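Local coordinates for protein alginate lyase (Bacteroides ovatus, PDB 3NNB) that probably cleaves the polysaccharide alginate by beta-elimination, at residues L96-L101 against M165-S170; V108-L113 against N372-L377; N132-F135 against K141-P144; E204-S209 against L224-Q229. All coordinates share one frame; numbering follows the deposited sequence. Where two conformers were deposited one is given.

Interaction 1 (L96-L101 against M165-S170); sequences LDRNKL and MIDIYS
The guanidinium of Arg98 lies with one face over the backbone carbonyl oxygen of Asp167. That oxygen sits 3.5 Å from Arg98 CZ, over the centre of the plane, so the contact is face-on and not a hydrogen bond. The carboxylate of Asp167 meets the aliphatic part of the same chain: Arg98 CD is 3.6 Å from Asp167 CG. The guanidinium and carboxylate planes are 36° apart. The bend at chi2 (65°) turns the Arg98 chain across Asp167, but Arg98 NE stays 4.1 Å from Asp167 OD1, too far for a salt bridge. The opposite charges probably still attract. The carboxylate is held by other residues: Tyr63 and Ser65 bond OD2, and Gln150 bonds OD1. A water accepts a weak bond from Arg98 NH2 and donates to Ile166 O. Next along the helix, Leu101 CD2 packs on Asp167 O at 3.6 Å. Leu101 CD1 meets Ile168 CG2 at 3.7 Å, the one apolar pair here. Trp134 backs Leu101, and Leu202 and Gln229 back Ile168. The contact joins the N-terminal part of helix 98-118 to the loop that leads into helix 171-180, in what is probably an alpha/alpha toroid of helical hairpins.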
# COMPACT_ATOMS: atom_id res chain seq x y z
N LEU A 96 9.94 3.56 -16.84
CA LEU A 96 8.75 4.42 -16.75
C LEU A 96 8.65 4.99 -15.32
O LEU A 96 9.67 5.21 -14.70
CB LEU A 96 7.53 3.64 -17.21
CG LEU A 96 7.63 3.08 -18.63
CD1 LEU A 96 6.33 2.38 -19.04
CD2 LEU A 96 7.99 4.23 -19.61
N ASP A 97 7.44 5.31 -14.84
CA ASP A 97 7.29 6.09 -13.61
C ASP A 97 7.20 5.33 -12.29
O ASP A 97 7.27 5.93 -11.22
CB ASP A 97 6.03 6.99 -13.73
CG ASP A 97 6.17 8.07 -14.78
OD1 ASP A 97 7.31 8.53 -15.00
OD2 ASP A 97 5.12 8.47 -15.35
N ARG A 98 6.97 4.02 -12.36
CA ARG A 98 6.58 3.23 -11.15
C ARG A 98 7.61 3.29 -10.04
O ARG A 98 7.26 3.50 -8.86
CB ARG A 98 6.34 1.76 -11.50
CG ARG A 98 6.06 0.89 -10.31
CD ARG A 98 4.77 1.28 -9.66
NE ARG A 98 4.44 0.47 -8.48
CZ ARG A 98 4.83 0.75 -7.24
NH1 ARG A 98 5.58 1.79 -6.98
NH2 ARG A 98 4.43 -0.04 -6.23
N ASN A 99 8.88 3.09 -10.39
CA ASN A 99 9.94 3.09 -9.36
C ASN A 99 10.25 4.47 -8.83
O ASN A 99 10.57 4.60 -7.66
CB ASN A 99 11.20 2.36 -9.87
CG ASN A 99 10.96 0.82 -10.00
OD1 ASN A 99 10.03 0.28 -9.40
ND2 ASN A 99 11.81 0.14 -10.80
N LYS A 100 10.12 5.50 -9.64
CA LYS A 100 10.26 6.86 -9.16
C LYS A 100 9.14 7.20 -8.17
O LYS A 100 9.39 7.78 -7.11
CB LYS A 100 10.27 7.89 -10.30
CG LYS A 100 11.42 7.83 -11.35
CD LYS A 100 12.77 7.74 -10.78
CE LYS A 100 13.87 8.07 -11.86
NZ LYS A 100 14.35 9.53 -11.80
N LEU A 101 7.90 6.82 -8.51
CA LEU A 101 6.79 7.03 -7.60
C LEU A 101 7.06 6.30 -6.27
O LEU A 101 6.79 6.85 -5.19
CB LEU A 101 5.47 6.57 -8.26
CG LEU A 101 4.21 6.87 -7.41
CD1 LEU A 101 3.01 7.28 -8.27
CD2 LEU A 101 3.91 5.64 -6.54
N MSE A 165 -4.07 1.09 -10.86
CA MSE A 165 -4.45 1.67 -9.56
C MSE A 165 -3.60 1.13 -8.43
O MSE A 165 -3.32 1.84 -7.46
CB MSE A 165 -5.94 1.44 -9.26
CG MSE A 165 -6.88 2.45 -9.90
SE MSE A 165 -6.67 4.24 -9.21
CE MSE A 165 -6.74 3.85 -7.33
N ILE A 166 -3.19 -0.14 -8.51
CA ILE A 166 -2.40 -0.73 -7.42
C ILE A 166 -1.07 0.02 -7.25
O ILE A 166 -0.49 -0.01 -6.17
CB ILE A 166 -2.22 -2.28 -7.61
CG1 ILE A 166 -1.99 -2.99 -6.27
CG2 ILE A 166 -1.04 -2.61 -8.58
CD1 ILE A 166 -3.20 -3.02 -5.35
N ASP A 167 -0.57 0.65 -8.32
CA ASP A 167 0.74 1.33 -8.27
C ASP A 167 0.81 2.36 -7.15
O ASP A 167 1.90 2.62 -6.62
CB ASP A 167 1.05 2.05 -9.58
CG ASP A 167 1.32 1.11 -10.76
OD1 ASP A 167 1.06 -0.10 -10.66
OD2 ASP A 167 1.76 1.62 -11.83
N ILE A 168 -0.32 3.00 -6.81
CA ILE A 168 -0.33 4.09 -5.84
C ILE A 168 -0.84 3.67 -4.49
O ILE A 168 -1.14 4.51 -3.66
CB ILE A 168 -1.13 5.32 -6.35
CG1 ILE A 168 -2.58 5.01 -6.73
CG2 ILE A 168 -0.36 5.98 -7.50
CD1 ILE A 168 -3.52 6.28 -6.67
N TYR A 169 -0.97 2.36 -4.25
CA TYR A 169 -1.54 1.89 -2.99
C TYR A 169 -0.78 2.48 -1.76
O TYR A 169 -1.40 2.77 -0.74
CB TYR A 169 -1.55 0.38 -2.90
CG TYR A 169 -2.32 -0.12 -1.69
CD1 TYR A 169 -3.69 -0.32 -1.76
CD2 TYR A 169 -1.69 -0.33 -0.46
CE1 TYR A 169 -4.42 -0.73 -0.66
CE2 TYR A 169 -2.41 -0.75 0.65
CZ TYR A 169 -3.78 -0.94 0.53
OH TYR A 169 -4.50 -1.34 1.66
N SER A 170 0.54 2.63 -1.87
CA SER A 170 1.34 3.22 -0.78
C SER A 170 0.95 4.66 -0.40
O SER A 170 1.32 5.13 0.69
CB SER A 170 2.84 3.15 -1.07
OG SER A 170 3.20 4.00 -2.12
O HOH W 1 1.73 -1.41 -5.23

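Interaction 2 (V108-L113 against N372-L377)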
# COMPACT_ATOMS: atom_id res chain seq x y z
N VAL A 108 8.89 10.08 1.46
CA VAL A 108 8.01 10.97 2.20
C VAL A 108 7.55 10.29 3.47
O VAL A 108 7.47 10.93 4.52
CB VAL A 108 6.82 11.41 1.32
CG1 VAL A 108 5.73 12.04 2.17
CG2 VAL A 108 7.34 12.39 0.19
N THR A 109 7.25 8.99 3.36
CA THR A 109 6.84 8.19 4.52
C THR A 109 7.97 8.12 5.57
O THR A 109 7.75 8.39 6.76
CB THR A 109 6.29 6.81 4.10
OG1 THR A 109 5.06 7.03 3.38
CG2 THR A 109 6.03 5.91 5.30
N THR A 110 9.18 7.78 5.13
CA THR A 110 10.35 7.75 5.99
C THR A 110 10.56 9.10 6.69
O THR A 110 10.80 9.17 7.93
CB THR A 110 11.62 7.39 5.16
OG1 THR A 110 11.47 6.06 4.63
CG2 THR A 110 12.90 7.48 5.98
N LEU A 111 10.54 10.18 5.91
CA LEU A 111 10.80 11.51 6.41
C LEU A 111 9.73 11.99 7.37
O LEU A 111 10.04 12.63 8.38
CB LEU A 111 11.01 12.52 5.27
CG LEU A 111 12.34 12.22 4.50
CD1 LEU A 111 12.27 12.86 3.07
CD2 LEU A 111 13.63 12.66 5.30
N GLY A 112 8.46 11.73 7.08
CA GLY A 112 7.40 12.14 7.95
C GLY A 112 7.48 11.40 9.28
O GLY A 112 7.32 12.00 10.35
N LEU A 113 7.71 10.10 9.22
CA LEU A 113 7.92 9.31 10.43
C LEU A 113 9.15 9.83 11.21
O LEU A 113 9.11 9.98 12.43
CB LEU A 113 8.09 7.85 10.08
CG LEU A 113 6.79 7.12 9.76
CD1 LEU A 113 7.14 5.72 9.21
CD2 LEU A 113 5.82 7.03 10.94
N ASN A 372 15.78 -3.67 15.20
CA ASN A 372 15.87 -2.34 14.60
C ASN A 372 14.93 -2.11 13.37
O ASN A 372 14.91 -1.03 12.82
CB ASN A 372 17.31 -2.01 14.20
CG ASN A 372 17.76 -2.86 13.02
OD1 ASN A 372 17.58 -4.07 13.06
ND2 ASN A 372 18.25 -2.24 11.95
N LYS A 373 14.17 -3.12 12.95
CA LYS A 373 13.29 -2.96 11.79
C LYS A 373 12.14 -2.05 12.14
O LYS A 373 11.59 -2.09 13.25
CB LYS A 373 12.74 -4.32 11.33
CG LYS A 373 13.79 -5.29 10.77
CD LYS A 373 14.64 -4.70 9.65
CE LYS A 373 15.58 -5.75 9.03
NZ LYS A 373 16.45 -5.19 7.95
N ARG A 374 11.80 -1.19 11.20
CA ARG A 374 10.77 -0.18 11.37
C ARG A 374 9.43 -0.72 11.80
O ARG A 374 8.69 -0.04 12.48
CB ARG A 374 10.61 0.61 10.07
CG ARG A 374 9.85 1.88 10.25
CD ARG A 374 9.55 2.53 8.90
NE ARG A 374 10.78 2.94 8.25
CZ ARG A 374 10.83 3.61 7.09
NH1 ARG A 374 9.70 3.95 6.47
NH2 ARG A 374 12.00 3.94 6.59
N ILE A 375 9.09 -1.94 11.39
CA ILE A 375 7.78 -2.49 11.65
C ILE A 375 7.51 -2.61 13.17
O ILE A 375 6.38 -2.51 13.61
CB ILE A 375 7.59 -3.84 10.90
CG1 ILE A 375 6.13 -4.22 10.87
CG2 ILE A 375 8.50 -4.92 11.50
CD1 ILE A 375 5.81 -5.19 9.72
N HIS A 376 8.57 -2.71 13.98
CA HIS A 376 8.40 -2.73 15.43
C HIS A 376 7.80 -1.44 15.99
O HIS A 376 7.13 -1.42 17.04
CB HIS A 376 9.73 -3.02 16.13
CG HIS A 376 10.26 -4.40 15.93
ND1 HIS A 376 9.72 -5.51 16.54
CD2 HIS A 376 11.32 -4.84 15.21
CE1 HIS A 376 10.44 -6.57 16.23
NE2 HIS A 376 11.41 -6.19 15.41
N LEU A 377 8.03 -0.34 15.29
CA LEU A 377 7.50 0.94 15.67
C LEU A 377 6.04 1.14 15.22
O LEU A 377 5.25 1.76 15.92
CB LEU A 377 8.36 2.06 15.04
CG LEU A 377 9.85 2.16 15.37
CD1 LEU A 377 10.53 3.27 14.57
CD2 LEU A 377 10.08 2.37 16.91
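Segment 108-113, within helix 98-118, faces residues 372-377, which take in part of the short helix near the C-terminus. The closest CA atoms, those of Thr110 and Arg374, are 9.6 Å apart, and one long side chain spans the distance. In Arg374, CG is anti to the backbone N (chi1 -165°) and chi2 is extended too, which sends the chain straight out before it bends at chi3. Its guanidinium arrives with its edge toward the helix and meets the hydroxyl of Thr110. Arg374 NH2 donates to Thr110 OG1 at 2.9 Å, with the oxygen tilted 17° out of the guanidinium plane. A second, weak bond runs from Arg374 NH1 to the same OG1 at 3.3 Å. Thr110 OG1 also bonds Lys106 O, one turn earlier. This ties the C-terminal part of the chain to helix 98-118 of what is probably an alpha/alpha toroid of helical hairpins. Helix 27-41 completes the junction: its Asp36 forms a salt bridge with Arg374 NH2, and its Leu33 touches the arginine. Losing the guanidinium to a leucine here would probably leave Asp36 without its charge partner and Thr110 without its link to the C-terminal segment. Leu113 CD1 packs against Arg374 CD at 4.0 Å. Thr109 CG2 lies at the guanidinium edge, 4.3 Å from Arg374 NH1. Tyr9 touches both Thr109 and Leu113.

Interaction 3 (N132-F135 against K141-P144); sequences NVWF and KMNP
Trp134 and Met142, a selenomethionine, meet at an oblique angle. The selenium is 4.5 Å from the centroid of the five-membered ring and 71° off its normal. Its closest ring atom is the indole nitrogen: Met142 SE lies 3.4 Å from Trp134 NE1. That nitrogen is buried and has no hydrogen-bond partner in the model; its contact with the selenium is not one. SE also packs on Trp134 CZ2 at 3.9 Å. With CG anti to the backbone N (chi1 -169°), the indole of Trp134 reaches back to this irregular segment although its CB points away from it. A backbone hydrogen bond joins the segments. Met142 N donates to Trp134 O at 2.8 Å with an angle of 160° at the hydrogen. Lys141 CA adds a CH...O contact to the same oxygen. Lys141 CB rests 3.4 Å from Phe135 O, and its extended chain leads away from the contact. The Phe135 ring has Trp134 CD1 over the centre of one face and meets Trp198 edge-to-face. Trp198 also bonds Met142 O. Here the chain leaves helix 121-136, with its wider pi-type turn at 132-135, and folds back along its last turn, held by a backbone hydrogen bond and a Met-aromatic contact.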
# COMPACT_ATOMS: atom_id res chain seq x y z
N ASN A 132 6.46 18.74 -3.31
CA ASN A 132 6.41 19.85 -4.28
C ASN A 132 6.78 19.36 -5.67
O ASN A 132 6.05 19.59 -6.66
CB ASN A 132 7.39 21.00 -3.91
CG ASN A 132 6.87 21.87 -2.78
OD1 ASN A 132 5.68 22.01 -2.61
ND2 ASN A 132 7.78 22.51 -2.06
N VAL A 133 7.90 18.66 -5.75
CA VAL A 133 8.42 18.21 -7.04
C VAL A 133 7.44 17.22 -7.67
O VAL A 133 7.12 17.30 -8.86
CB VAL A 133 9.82 17.63 -6.92
CG1 VAL A 133 10.24 16.98 -8.26
CG2 VAL A 133 10.81 18.75 -6.50
N TRP A 134 6.93 16.29 -6.88
CA TRP A 134 6.07 15.24 -7.43
C TRP A 134 4.65 15.68 -7.78
O TRP A 134 4.11 15.25 -8.81
CB TRP A 134 6.00 14.01 -6.50
CG TRP A 134 5.35 12.85 -7.17
CD1 TRP A 134 4.02 12.56 -7.21
CD2 TRP A 134 6.00 11.89 -8.01
NE1 TRP A 134 3.80 11.44 -8.01
CE2 TRP A 134 5.00 11.04 -8.53
CE3 TRP A 134 7.33 11.67 -8.38
CZ2 TRP A 134 5.29 9.97 -9.38
CZ3 TRP A 134 7.63 10.60 -9.20
CH2 TRP A 134 6.61 9.78 -9.73
N PHE A 135 4.04 16.48 -6.91
CA PHE A 135 2.64 16.83 -6.96
C PHE A 135 2.25 18.27 -7.32
O PHE A 135 1.14 18.47 -7.83
CB PHE A 135 1.98 16.55 -5.61
CG PHE A 135 1.91 15.10 -5.23
CD1 PHE A 135 0.91 14.25 -5.75
CD2 PHE A 135 2.84 14.55 -4.34
CE1 PHE A 135 0.85 12.93 -5.40
CE2 PHE A 135 2.79 13.19 -4.02
CZ PHE A 135 1.77 12.39 -4.53
N LYS A 141 4.97 18.28 -12.04
CA LYS A 141 3.96 17.55 -11.29
C LYS A 141 3.27 16.43 -12.09
O LYS A 141 3.13 16.48 -13.31
CB LYS A 141 2.89 18.47 -10.76
CG LYS A 141 2.03 19.09 -11.83
CD LYS A 141 0.99 19.98 -11.21
CE LYS A 141 0.19 20.71 -12.25
NZ LYS A 141 -0.59 21.80 -11.58
N MSE A 142 2.85 15.43 -11.33
CA MSE A 142 2.05 14.34 -11.86
C MSE A 142 0.57 14.76 -11.90
O MSE A 142 0.04 15.21 -10.91
CB MSE A 142 2.21 13.08 -11.02
CG MSE A 142 1.33 11.93 -11.45
SE MSE A 142 1.54 10.36 -10.34
CE MSE A 142 -0.23 9.60 -10.59
N ASN A 143 -0.08 14.61 -13.05
CA ASN A 143 -1.53 14.82 -13.13
C ASN A 143 -2.29 13.83 -12.26
O ASN A 143 -1.86 12.68 -12.11
CB ASN A 143 -2.00 14.82 -14.57
CG ASN A 143 -1.41 15.94 -15.37
OD1 ASN A 143 -1.17 17.03 -14.84
ND2 ASN A 143 -1.18 15.70 -16.67
N PRO A 144 -3.42 14.25 -11.68
CA PRO A 144 -4.11 13.39 -10.72
C PRO A 144 -5.07 12.37 -11.39
O PRO A 144 -6.29 12.44 -11.22
CB PRO A 144 -4.87 14.39 -9.82
CG PRO A 144 -5.14 15.50 -10.74
CD PRO A 144 -3.94 15.64 -11.62

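Interaction 4 (E204-S209 against L224-Q229)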
# COMPACT_ATOMS: atom_id res chain seq x y z
N GLU A 204 -12.18 12.21 -7.69
CA GLU A 204 -13.10 12.50 -8.78
C GLU A 204 -12.84 11.61 -10.00
O GLU A 204 -13.77 11.10 -10.60
CB GLU A 204 -13.01 13.97 -9.18
CG GLU A 204 -13.68 14.86 -8.14
CD GLU A 204 -13.54 16.34 -8.43
OE1 GLU A 204 -12.69 16.74 -9.23
OE2 GLU A 204 -14.29 17.09 -7.80
N TRP A 205 -11.57 11.46 -10.36
CA TRP A 205 -11.22 10.60 -11.47
C TRP A 205 -11.58 9.15 -11.14
O TRP A 205 -12.08 8.42 -12.02
CB TRP A 205 -9.72 10.75 -11.78
CG TRP A 205 -9.27 9.88 -12.88
CD1 TRP A 205 -9.41 10.10 -14.22
CD2 TRP A 205 -8.64 8.60 -12.75
NE1 TRP A 205 -8.89 9.05 -14.94
CE2 TRP A 205 -8.42 8.11 -14.07
CE3 TRP A 205 -8.28 7.80 -11.66
CZ2 TRP A 205 -7.86 6.86 -14.30
CZ3 TRP A 205 -7.69 6.58 -11.90
CH2 TRP A 205 -7.50 6.12 -13.22
N MSE A 206 -11.29 8.69 -9.92
CA MSE A 206 -11.56 7.29 -9.54
C MSE A 206 -13.06 6.96 -9.65
O MSE A 206 -13.43 5.85 -10.02
CB MSE A 206 -11.10 7.01 -8.13
CG MSE A 206 -9.59 6.92 -8.03
SE MSE A 206 -8.97 6.81 -6.19
CE MSE A 206 -9.59 5.06 -5.76
N GLN A 207 -13.89 7.92 -9.32
CA GLN A 207 -15.33 7.70 -9.35
C GLN A 207 -15.98 7.84 -10.74
O GLN A 207 -17.11 7.39 -10.91
CB GLN A 207 -16.04 8.58 -8.34
CG GLN A 207 -15.76 8.11 -6.90
CD GLN A 207 -17.02 8.12 -6.05
OE1 GLN A 207 -17.60 7.07 -5.77
NE2 GLN A 207 -17.46 9.30 -5.65
N THR A 208 -15.26 8.37 -11.72
CA THR A 208 -15.79 8.61 -13.07
C THR A 208 -15.11 7.89 -14.24
O THR A 208 -15.78 7.57 -15.21
CB THR A 208 -15.88 10.12 -13.39
OG1 THR A 208 -14.57 10.71 -13.31
CG2 THR A 208 -16.87 10.79 -12.40
N SER A 209 -13.80 7.65 -14.16
CA SER A 209 -13.06 7.15 -15.29
C SER A 209 -13.38 5.71 -15.59
O SER A 209 -13.48 4.90 -14.70
CB SER A 209 -11.56 7.24 -14.97
OG SER A 209 -10.79 6.39 -15.81
N LEU A 224 -10.48 -5.24 -4.00
CA LEU A 224 -10.44 -5.00 -2.57
C LEU A 224 -9.57 -3.79 -2.23
O LEU A 224 -9.97 -2.89 -1.47
CB LEU A 224 -10.00 -6.28 -1.86
CG LEU A 224 -10.12 -6.33 -0.33
CD1 LEU A 224 -10.35 -7.76 0.17
CD2 LEU A 224 -8.89 -5.72 0.35
N ALA A 225 -8.40 -3.73 -2.88
CA ALA A 225 -7.50 -2.61 -2.70
C ALA A 225 -8.08 -1.29 -3.20
O ALA A 225 -7.84 -0.23 -2.61
CB ALA A 225 -6.10 -2.91 -3.33
N TYR A 226 -8.86 -1.33 -4.27
CA TYR A 226 -9.51 -0.10 -4.78
C TYR A 226 -10.33 0.53 -3.69
O TYR A 226 -10.27 1.73 -3.47
CB TYR A 226 -10.37 -0.42 -5.99
CG TYR A 226 -11.17 0.77 -6.49
CD1 TYR A 226 -12.39 1.08 -5.92
CD2 TYR A 226 -10.68 1.60 -7.51
CE1 TYR A 226 -13.16 2.15 -6.37
CE2 TYR A 226 -11.45 2.69 -7.98
CZ TYR A 226 -12.68 2.96 -7.41
OH TYR A 226 -13.51 4.02 -7.81
N ASP A 227 -11.12 -0.29 -3.00
CA ASP A 227 -12.00 0.24 -1.95
C ASP A 227 -11.19 0.87 -0.81
O ASP A 227 -11.56 1.91 -0.28
CB ASP A 227 -12.91 -0.83 -1.39
CG ASP A 227 -14.07 -1.17 -2.29
OD1 ASP A 227 -14.19 -0.62 -3.41
OD2 ASP A 227 -14.90 -2.02 -1.88
N VAL A 228 -10.11 0.20 -0.39
CA VAL A 228 -9.26 0.78 0.66
C VAL A 228 -8.71 2.15 0.27
O VAL A 228 -8.74 3.10 1.05
CB VAL A 228 -8.08 -0.17 1.08
CG1 VAL A 228 -7.31 0.41 2.25
CG2 VAL A 228 -8.63 -1.55 1.45
N GLN A 229 -8.22 2.25 -0.96
CA GLN A 229 -7.63 3.49 -1.42
C GLN A 229 -8.73 4.55 -1.52
O GLN A 229 -8.55 5.66 -1.05
CB GLN A 229 -7.01 3.29 -2.82
CG GLN A 229 -5.83 2.35 -2.88
CD GLN A 229 -5.04 2.54 -4.17
OE1 GLN A 229 -4.38 3.57 -4.35
NE2 GLN A 229 -5.06 1.52 -5.06
O HOH W 2 -16.05 4.49 -7.23
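Met206, a selenomethionine, lays its terminal methyl over one face of the Tyr226 ring. Its CE is 4.1 Å from the ring centroid and 25° off the normal, a CH-pi contact offset toward the rim. The nearest ring atom is Tyr226 CE2, 3.7 Å from Met206 CE. The bend at chi3 turns the methyl onto that face. The two side chains run alongside each other, pointing opposite ways, so the phenol oxygen reaches the backbone of Met206. There Tyr226 OH donates to Met206 O at 2.9 Å. The hydroxyl stands well above the carbonyl plane, 69° out of it, so the bond does not use a lone-pair direction. A water donates to Tyr226 OH at 2.6 Å. The phenol oxygen is thus gripped by one carbonyl and one water, both near the ring plane. A phenylalanine in place of Tyr226 would probably leave Met206 O and the water without this partner. Met206 CE also approaches Gln229 CB at 4.3 Å. Glu215 and Gln216 of helix 210-216 touch Tyr226. The segments of helices 189-208 and 221-236 run roughly antiparallel, 143° between directions, with axes 12.1 Å apart. Large side chains bridge this spacing between the two helices, in a fold that is probably an alpha/alpha toroid of helical hairpins, as expected of the six-hairpin clan.

Overall arrangement
All four are largely buried contacts, though Gln207 of interaction 4 is exposed. Interaction 1 lies nearest the chain's centre and interaction 3 farthest, about 10 and 19 Å away between centres. Interactions 1 and 2 share helix 98-118, but do not touch. Interaction 1 meets interaction 3 where Leu101 packs on Trp134 and Met142, and meets interaction 4 at Gln229, which probably bonds the Met165 carbonyl and packs on Ile168. Interactions 2 and 4 lie on opposite sides of the centre. Their chemistry differs: interaction 1 sets a carbonyl oxygen over a guanidinium face, interaction 2 relies on arginine-hydroxyl bonds, and interactions 3 and 4 combine a selenomethionine-aromatic contact with a hydrogen bond to a backbone carbonyl.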